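Local coordinates for protein catechol 1,2-dioxygenase (Acinetobacter sp., PDB 1DMH) that catalyses the iron(III)-dependent intradiol cleavage of catechol by O2 to cis,cis-muconate, the first step of the catechol branch of the beta-ketoadipate pathway, at residues L48-T51 and S52-W56. Residues are numbered along the deposited sequence; the frame is centred on the assembly and turned at random.
Sequences LNIT and SDEYW. With LIO ([1-pentadecanoyl-2-decanoyl-glycerol-3-yl]phosphonyl choline), chain E.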
ATOM      1  N   LEU A  48      -7.020 -18.439   6.663  1.00 15.29           N
ATOM      2  CA  LEU A  48      -5.641 -18.568   7.096  1.00 15.10           C
ATOM      3  C   LEU A  48      -5.432 -18.231   8.557  1.00 14.61           C
ATOM      4  O   LEU A  48      -4.313 -18.319   9.052  1.00 14.16           O
ATOM      5  CB  LEU A  48      -4.740 -17.699   6.230  1.00 16.31           C
ATOM      6  CG  LEU A  48      -4.718 -18.153   4.766  1.00 18.85           C
ATOM      7  CD1 LEU A  48      -3.909 -17.173   3.953  1.00 20.44           C
ATOM      8  CD2 LEU A  48      -4.130 -19.556   4.664  1.00 19.72           C
ATOM      9  N   ASN A  49      -6.517 -17.886   9.242  1.00 14.25           N
ATOM     10  CA  ASN A  49      -6.479 -17.518  10.662  1.00 14.50           C
ATOM     11  C   ASN A  49      -5.395 -16.463  10.901  1.00 13.42           C
ATOM     12  O   ASN A  49      -4.517 -16.627  11.744  1.00 12.90           O
ATOM     13  CB  ASN A  49      -6.207 -18.750  11.545  1.00 16.04           C
ATOM     14  CG  ASN A  49      -6.509 -18.494  13.014  1.00 18.66           C
ATOM     15  OD1 ASN A  49      -6.081 -19.251  13.895  1.00 21.16           O
ATOM     16  ND2 ASN A  49      -7.262 -17.436  13.287  1.00 18.02           N
ATOM     17  N   ILE A  50      -5.455 -15.386  10.126  1.00 13.16           N
ATOM     18  CA  ILE A  50      -4.496 -14.303  10.242  1.00 13.33           C
ATOM     19  C   ILE A  50      -4.846 -13.588  11.537  1.00 13.47           C
ATOM     20  O   ILE A  50      -6.000 -13.214  11.751  1.00 14.68           O
ATOM     21  CB  ILE A  50      -4.594 -13.352   9.015  1.00 13.81           C
ATOM     22  CG1 ILE A  50      -4.092 -14.084   7.745  1.00 13.88           C
ATOM     23  CG2 ILE A  50      -3.770 -12.110   9.258  1.00 13.33           C
ATOM     24  CD1 ILE A  50      -4.362 -13.333   6.414  1.00 13.90           C
ATOM     25  N   THR A  51      -3.858 -13.441  12.414  1.00 13.03           N
ATOM     26  CA  THR A  51      -4.055 -12.799  13.709  1.00 12.85           C
ATOM     27  C   THR A  51      -3.956 -11.273  13.582  1.00 13.00           C
ATOM     28  O   THR A  51      -3.476 -10.751  12.569  1.00 12.45           O
ATOM     29  CB  THR A  51      -2.978 -13.234  14.701  1.00 12.11           C
ATOM     30  OG1 THR A  51      -1.716 -12.702  14.272  1.00 13.74           O
ATOM     31  CG2 THR A  51      -2.859 -14.747  14.748  1.00 11.77           C
ATOM     32  N   SER A  52      -4.374 -10.553  14.623  1.00 12.85           N
ATOM     33  CA  SER A  52      -4.277  -9.100  14.567  1.00 12.92           C
ATOM     34  C   SER A  52      -2.839  -8.681  14.464  1.00 12.78           C
ATOM     35  O   SER A  52      -2.541  -7.698  13.805  1.00 11.87           O
ATOM     36  CB  SER A  52      -4.913  -8.441  15.797  1.00 14.21           C
ATOM     37  OG  SER A  52      -6.324  -8.592  15.757  1.00 16.87           O
ATOM     38  N   ASP A  53      -1.943  -9.419  15.123  1.00 12.08           N
ATOM     39  CA  ASP A  53      -0.521  -9.078  15.058  1.00 13.08           C
ATOM     40  C   ASP A  53      -0.049  -9.189  13.609  1.00 12.43           C
ATOM     41  O   ASP A  53       0.651  -8.314  13.114  1.00 11.98           O
ATOM     42  CB  ASP A  53       0.322 -10.014  15.955  1.00 13.70           C
ATOM     43  CG  ASP A  53       0.244  -9.647  17.442  1.00 15.98           C
ATOM     44  OD1 ASP A  53      -0.599  -8.810  17.822  1.00 15.46           O
ATOM     45  OD2 ASP A  53       1.037 -10.199  18.237  1.00 16.87           O
ATOM     46  N   GLU A  54      -0.419 -10.266  12.932  1.00 11.81           N
ATOM     47  CA  GLU A  54       0.016 -10.416  11.542  1.00 12.30           C
ATOM     48  C   GLU A  54      -0.603  -9.320  10.682  1.00 11.61           C
ATOM     49  O   GLU A  54       0.077  -8.706   9.853  1.00 12.19           O
ATOM     50  CB  GLU A  54      -0.374 -11.784  10.989  1.00 10.90           C
ATOM     51  CG  GLU A  54       0.435 -12.910  11.605  1.00 13.58           C
ATOM     52  CD  GLU A  54      -0.092 -14.290  11.232  1.00 14.14           C
ATOM     53  OE1 GLU A  54      -1.326 -14.457  11.208  1.00 14.69           O
ATOM     54  OE2 GLU A  54       0.724 -15.215  10.984  1.00 15.77           O
ATOM     55  N   TYR A  55      -1.898  -9.091  10.873  1.00 10.82           N
ATOM     56  CA  TYR A  55      -2.592  -8.078  10.097  1.00 10.31           C
ATOM     57  C   TYR A  55      -1.906  -6.697  10.165  1.00 10.54           C
ATOM     58  O   TYR A  55      -1.650  -6.072   9.130  1.00  9.83           O
ATOM     59  CB  TYR A  55      -4.043  -7.954  10.569  1.00  9.52           C
ATOM     60  CG  TYR A  55      -4.779  -6.861   9.815  1.00  8.83           C
ATOM     61  CD1 TYR A  55      -5.207  -7.073   8.505  1.00  8.79           C
ATOM     62  CD2 TYR A  55      -4.968  -5.584  10.382  1.00  8.14           C
ATOM     63  CE1 TYR A  55      -5.800  -6.053   7.763  1.00  9.42           C
ATOM     64  CE2 TYR A  55      -5.558  -4.549   9.649  1.00  8.33           C
ATOM     65  CZ  TYR A  55      -5.971  -4.797   8.337  1.00  9.43           C
ATOM     66  OH  TYR A  55      -6.536  -3.809   7.576  1.00  8.99           O
ATOM     67  N   TRP A  56      -1.607  -6.219  11.377  1.00  9.86           N
ATOM     68  CA  TRP A  56      -0.978  -4.912  11.520  1.00  9.47           C
ATOM     69  C   TRP A  56       0.454  -4.824  10.970  1.00  9.71           C
ATOM     70  O   TRP A  56       0.907  -3.749  10.586  1.00 10.44           O
ATOM     71  CB  TRP A  56      -1.078  -4.430  12.967  1.00  8.76           C
ATOM     72  CG  TRP A  56      -2.508  -4.158  13.335  1.00  9.48           C
ATOM     73  CD1 TRP A  56      -3.314  -4.901  14.153  1.00  9.29           C
ATOM     74  CD2 TRP A  56      -3.339  -3.133  12.776  1.00 10.29           C
ATOM     75  NE1 TRP A  56      -4.603  -4.404  14.133  1.00 10.01           N
ATOM     76  CE2 TRP A  56      -4.646  -3.317  13.293  1.00  9.92           C
ATOM     77  CE3 TRP A  56      -3.105  -2.075  11.878  1.00 10.01           C
ATOM     78  CZ2 TRP A  56      -5.717  -2.485  12.949  1.00  9.44           C
ATOM     79  CZ3 TRP A  56      -4.183  -1.242  11.524  1.00 10.74           C
ATOM     80  CH2 TRP A  56      -5.468  -1.456  12.063  1.00  9.37           C
TER
HETATM   81  C1  LIO E1999       7.953 -10.425   9.581  0.50 36.03           C
HETATM   82  C2  LIO E1999       7.343 -10.201   8.358  0.50 33.18           C
HETATM   83  C3  LIO E1999       6.044 -10.675   8.439  0.50 31.38           C
HETATM   84  C4  LIO E1999       9.867 -10.486  13.416  0.50 44.45           C
HETATM   85  C5  LIO E1999      11.318 -10.651  13.942  0.50 45.01           C
HETATM   86  C6  LIO E1999      10.846  -9.567  16.107  0.50 45.50           C
HETATM   87  C7  LIO E1999      12.803 -10.935  15.845  0.50 45.72           C
HETATM   88  C8  LIO E1999      10.642 -11.970  15.919  0.50 45.32           C
HETATM   89  C11 LIO E1999       4.043 -11.650   9.426  0.50 26.60           C
HETATM   90  C12 LIO E1999       3.441 -11.271   8.051  0.50 24.75           C
HETATM   91  C13 LIO E1999       1.943 -11.516   8.002  0.50 21.54           C
HETATM   92  C14 LIO E1999       1.345 -10.703   6.862  0.50 18.96           C
HETATM   93  C15 LIO E1999      -0.182 -10.775   6.941  0.50 17.11           C
HETATM   94  C16 LIO E1999      -0.789  -9.723   6.025  0.50 15.62           C
HETATM   95  C17 LIO E1999      -2.315  -9.778   6.087  0.50 15.13           C
HETATM   96  C18 LIO E1999      -2.900  -9.346   4.742  0.50 15.58           C
HETATM   97  C19 LIO E1999      -2.602  -7.869   4.509  0.50 14.75           C
HETATM   98  C20 LIO E1999      -3.865  -7.066   4.709  0.50 14.73           C
HETATM   99  C21 LIO E1999      -3.716  -5.731   3.996  0.50 14.37           C
HETATM  100  C22 LIO E1999      -4.956  -4.892   4.294  0.50 14.79           C
HETATM  101  C23 LIO E1999      -4.762  -3.479   3.770  0.50 13.99           C
HETATM  102  C24 LIO E1999      -6.009  -2.662   4.083  0.50 13.58           C
HETATM  103  C25 LIO E1999      -5.593  -1.284   4.583  0.50 12.77           C
HETATM  104  C31 LIO E1999       6.977  -8.265   6.558  0.50 30.81           C
HETATM  105  C32 LIO E1999       6.134  -9.084   5.558  0.50 29.23           C
HETATM  106  C33 LIO E1999       4.801  -8.358   5.295  0.50 26.74           C
HETATM  107  C34 LIO E1999       4.107  -8.988   4.085  0.50 25.05           C
HETATM  108  C35 LIO E1999       2.696  -8.425   3.928  0.50 23.43           C
HETATM  109  C36 LIO E1999       2.610  -7.653   2.616  0.50 22.75           C
HETATM  110  C37 LIO E1999       1.204  -7.763   2.025  0.50 22.50           C
HETATM  111  C38 LIO E1999       1.154  -6.971   0.711  0.50 22.44           C
HETATM  112  C39 LIO E1999       0.741  -7.895  -0.438  0.50 22.63           C
HETATM  113  C40 LIO E1999       0.344  -7.058  -1.657  0.50 22.45           C
HETATM  114  N   LIO E1999      11.390 -10.778  15.445  0.50 45.51           N
HETATM  115  O2  LIO E1999       7.511  -8.806   7.837  0.50 32.34           O
HETATM  116  O3  LIO E1999       5.469 -11.310   9.621  0.50 28.35           O
HETATM  117  O11 LIO E1999       3.383 -12.204  10.314  0.50 28.18           O
HETATM  118  O31 LIO E1999       7.228  -7.078   6.284  0.50 31.64           O
HETATM  119  O1P LIO E1999       8.539 -12.554  11.525  0.50 42.87           O
HETATM  120  O2P LIO E1999      10.929 -12.200  11.046  0.50 42.46           O
HETATM  121  O3P LIO E1999       9.239 -11.097   9.633  0.50 40.42           O
HETATM  122  O4P LIO E1999       9.589 -10.343  11.986  0.50 43.53           O
HETATM  123  P   LIO E1999       9.564 -11.549  11.049  0.50 43.13           P
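T51 O takes the N-H of Y55 at 2.8 Å, opening the i to i+4 ladder of helix 52-67 that W56 N to S52 O continues, shortly after the Schellman motif at N49 that ends helix 28-47. Two reciprocal bonds join the side chains of T51 and E54 to each other's backbone. T51 OG1 lies between its own backbone N and carbonyl carbon (chi1 68°), which lets it accept from E54 N at 3.1 Å. In return the extended E54 side chain reaches back to the T51 backbone, where OE1 receives T51 N at 3.0 Å in a nearly straight bond (165°), on the anti side of the carboxylate and 17° out of its plane. The other oxygen, OE2, forms a salt bridge with R29 of the second subunit, so the carboxylate is gripped at both ends and its rotation is restrained; the arginine probably favours the ionised form. Beside this polar turn, I50 CG2, anti to the backbone N, rests 3.8 Å from E54 CB and close to Y55 N. The lipid passes nearby: the carbonyl oxygen O11 of its ester is 3.3 Å from E54 CG, and its acyl chain runs by I50 CD1 to the Y55 ring, where C22 approaches CE1 obliquely at 3.8 Å. Y55 OH is hydrogen-bonded to S75 of the second subunit. T51 as N-cap and E54 three residues on form a classic capping box, which starts a helix of the N-terminal helical zipper, whose E54 and Y55 line a phospholipid pocket at the dimer interface.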